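PDB 5H4E: beta 1-3 glucanase from Clostridium beijerinckii NCIMB 8052, which probably hydrolyses the beta-1,3-glucosidic linkages of beta-1,3-glucans, as a glycoside hydrolase of family GH64. Local coordinates for residues A[20-23]-A[24-27]. Numbering follows the deposited sequence.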
ATOM      1  N   GLN A  20      -3.190  -3.781 -25.339  1.00 24.68           N
ATOM      2  CA  GLN A  20      -3.429  -2.377 -25.028  1.00 24.39           C
ATOM      3  C   GLN A  20      -2.127  -1.585 -25.039  1.00 25.25           C
ATOM      4  O   GLN A  20      -2.093  -0.440 -25.488  1.00 25.95           O
ATOM      5  CB  GLN A  20      -4.107  -2.220 -23.671  1.00 23.10           C
ATOM      6  CG  GLN A  20      -4.673  -0.826 -23.470  1.00 22.04           C
ATOM      7  CD  GLN A  20      -5.898  -0.573 -24.333  1.00 25.82           C
ATOM      8  OE1 GLN A  20      -6.473  -1.505 -24.908  1.00 26.10           O
ATOM      9  NE2 GLN A  20      -6.309   0.692 -24.425  1.00 22.83           N
ATOM     10  N   TYR A  21      -1.067  -2.199 -24.516  1.00 23.63           N
ATOM     11  CA  TYR A  21       0.275  -1.605 -24.520  1.00 25.27           C
ATOM     12  C   TYR A  21       1.335  -2.632 -24.920  1.00 23.84           C
ATOM     13  O   TYR A  21       1.241  -3.808 -24.547  1.00 27.38           O
ATOM     14  CB  TYR A  21       0.630  -1.019 -23.143  1.00 24.83           C
ATOM     15  CG  TYR A  21      -0.320   0.044 -22.636  1.00 23.81           C
ATOM     16  CD1 TYR A  21      -0.193   1.377 -23.038  1.00 25.35           C
ATOM     17  CD2 TYR A  21      -1.342  -0.280 -21.747  1.00 22.37           C
ATOM     18  CE1 TYR A  21      -1.062   2.349 -22.571  1.00 23.12           C
ATOM     19  CE2 TYR A  21      -2.214   0.681 -21.282  1.00 18.61           C
ATOM     20  CZ  TYR A  21      -2.069   1.993 -21.683  1.00 22.86           C
ATOM     21  OH  TYR A  21      -2.946   2.945 -21.212  1.00 23.14           O
ATOM     22  N   SER A  22       2.336  -2.189 -25.681  1.00 24.33           N
ATOM     23  CA  SER A  22       3.484  -3.032 -26.026  1.00 27.06           C
ATOM     24  C   SER A  22       4.546  -2.872 -24.943  1.00 23.78           C
ATOM     25  O   SER A  22       4.440  -1.976 -24.116  1.00 22.36           O
ATOM     26  CB  SER A  22       4.056  -2.653 -27.395  1.00 22.74           C
ATOM     27  OG  SER A  22       4.557  -1.331 -27.370  1.00 23.99           O
ATOM     28  N   ASN A  23       5.568  -3.721 -24.943  1.00 25.37           N
ATOM     29  CA  ASN A  23       6.645  -3.581 -23.969  1.00 21.54           C
ATOM     30  C   ASN A  23       7.415  -2.270 -24.143  1.00 25.20           C
ATOM     31  O   ASN A  23       8.040  -1.762 -23.204  1.00 24.08           O
ATOM     32  CB  ASN A  23       7.598  -4.772 -24.058  1.00 24.73           C
ATOM     33  CG  ASN A  23       7.013  -6.027 -23.445  1.00 28.29           C
ATOM     34  OD1 ASN A  23       5.880  -6.022 -22.977  1.00 27.33           O
ATOM     35  ND2 ASN A  23       7.777  -7.107 -23.448  1.00 34.19           N
ATOM     36  N   ASP A  24       7.359  -1.720 -25.349  1.00 24.93           N
ATOM     37  CA  ASP A  24       7.930  -0.410 -25.628  1.00 23.44           C
ATOM     38  C   ASP A  24       7.101   0.718 -24.992  1.00 28.46           C
ATOM     39  O   ASP A  24       7.516   1.873 -24.992  1.00 24.61           O
ATOM     40  CB  ASP A  24       8.032  -0.200 -27.142  1.00 26.54           C
ATOM     41  CG  ASP A  24       9.042   0.857 -27.515  1.00 34.06           C
ATOM     42  OD1 ASP A  24      10.220   0.741 -27.098  1.00 34.84           O
ATOM     43  OD2 ASP A  24       8.655   1.810 -28.219  1.00 36.91           O
ATOM     44  N   GLN A  25       5.936   0.371 -24.444  1.00 23.34           N
ATOM     45  CA  GLN A  25       5.048   1.357 -23.828  1.00 25.02           C
ATOM     46  C   GLN A  25       4.888   1.139 -22.318  1.00 23.88           C
ATOM     47  O   GLN A  25       4.032   1.753 -21.673  1.00 22.84           O
ATOM     48  CB  GLN A  25       3.682   1.318 -24.506  1.00 24.88           C
ATOM     49  CG  GLN A  25       3.756   1.671 -25.986  1.00 27.05           C
ATOM     50  CD  GLN A  25       2.464   1.419 -26.725  1.00 27.38           C
ATOM     51  OE1 GLN A  25       1.736   0.473 -26.423  1.00 24.37           O
ATOM     52  NE2 GLN A  25       2.172   2.267 -27.714  1.00 30.49           N
ATOM     53  N   ILE A  26       5.711   0.256 -21.770  1.00 21.90           N
ATOM     54  CA  ILE A  26       5.690  -0.024 -20.338  1.00 22.43           C
ATOM     55  C   ILE A  26       7.010   0.428 -19.730  1.00 19.69           C
ATOM     56  O   ILE A  26       8.072   0.077 -20.232  1.00 21.48           O
ATOM     57  CB  ILE A  26       5.457  -1.517 -20.075  1.00 20.48           C
ATOM     58  CG1 ILE A  26       4.094  -1.939 -20.634  1.00 21.86           C
ATOM     59  CG2 ILE A  26       5.541  -1.827 -18.573  1.00 22.19           C
ATOM     60  CD1 ILE A  26       3.856  -3.452 -20.576  1.00 26.23           C
ATOM     61  N   TYR A  27       6.942   1.215 -18.661  1.00 18.52           N
ATOM     62  CA  TYR A  27       8.143   1.757 -18.035  1.00 20.59           C
ATOM     63  C   TYR A  27       8.270   1.316 -16.589  1.00 20.03           C
ATOM     64  O   TYR A  27       7.300   1.382 -15.851  1.00 18.25           O
ATOM     65  CB  TYR A  27       8.128   3.277 -18.079  1.00 21.11           C
ATOM     66  CG  TYR A  27       8.060   3.860 -19.471  1.00 21.46           C
ATOM     67  CD1 TYR A  27       9.191   4.433 -20.052  1.00 23.16           C
ATOM     68  CD2 TYR A  27       6.872   3.857 -20.201  1.00 23.32           C
ATOM     69  CE1 TYR A  27       9.148   4.978 -21.323  1.00 26.16           C
ATOM     70  CE2 TYR A  27       6.820   4.408 -21.492  1.00 25.58           C
ATOM     71  CZ  TYR A  27       7.967   4.969 -22.036  1.00 29.02           C
ATOM     72  OH  TYR A  27       7.952   5.525 -23.301  1.00 26.79           O
TER
HETATM   73  O   HOH W   1      -1.276   2.172 -25.945  1.00 26.71           O
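Ser22 and Gln25 grip each other twice across a type I beta turn, part of a short 3-10 turn that delivers the chain into strand 26-33. The backbone bond of the turn runs from Gln25 N to Ser22 O, 2.8 Å. The second bond comes from the side chain: Gln25 CG lies beside its own backbone N (chi1 -62°) and the chain is extended beyond it, which carries OE1 back to Ser22 N at 2.8 Å. That bond is nearly straight, 163° at the hydrogen, though the donor is tilted out of the carbonyl plane. Alongside these bonds, Gln25 CG packs against Ser22 OG at 3.4 Å.

The tight side of the turn faces the protein. Ile26, the buried residue here, sets CG1 3.5 Å from Ser22 O and sends its side chain on to Ile99 and Tyr101 of strand 95-101. A weak bond from Ile26 N to Asn23 O, 3.4 Å, continues the turn as the strand begins. Tyr21 flanks this packing, its ring turned 72° from the Gln25 amide and set edge-to-face with Trp375, the C-terminal residue. Asn15, near the end of the preceding strand 9-16, gives its ND2 to both Tyr21 O and Asn23 OD1, so the turn is also tied to the neighbouring sheet.

The outer side is looser. Asp24 swings its carboxylate away from the turn, where OD1 is hydrogen-bonded to Ser82 OG and OD2 reaches Lys80 NZ in a long, weak ion pair. Gln20 stays out at the edge, its carbonyl oxygen joined to Gln25 through a water: this donates to Gln20 O at 2.8 Å and, weakly, to Gln25 OE1 at 3.5 Å, the same oxygen that receives Ser22 N.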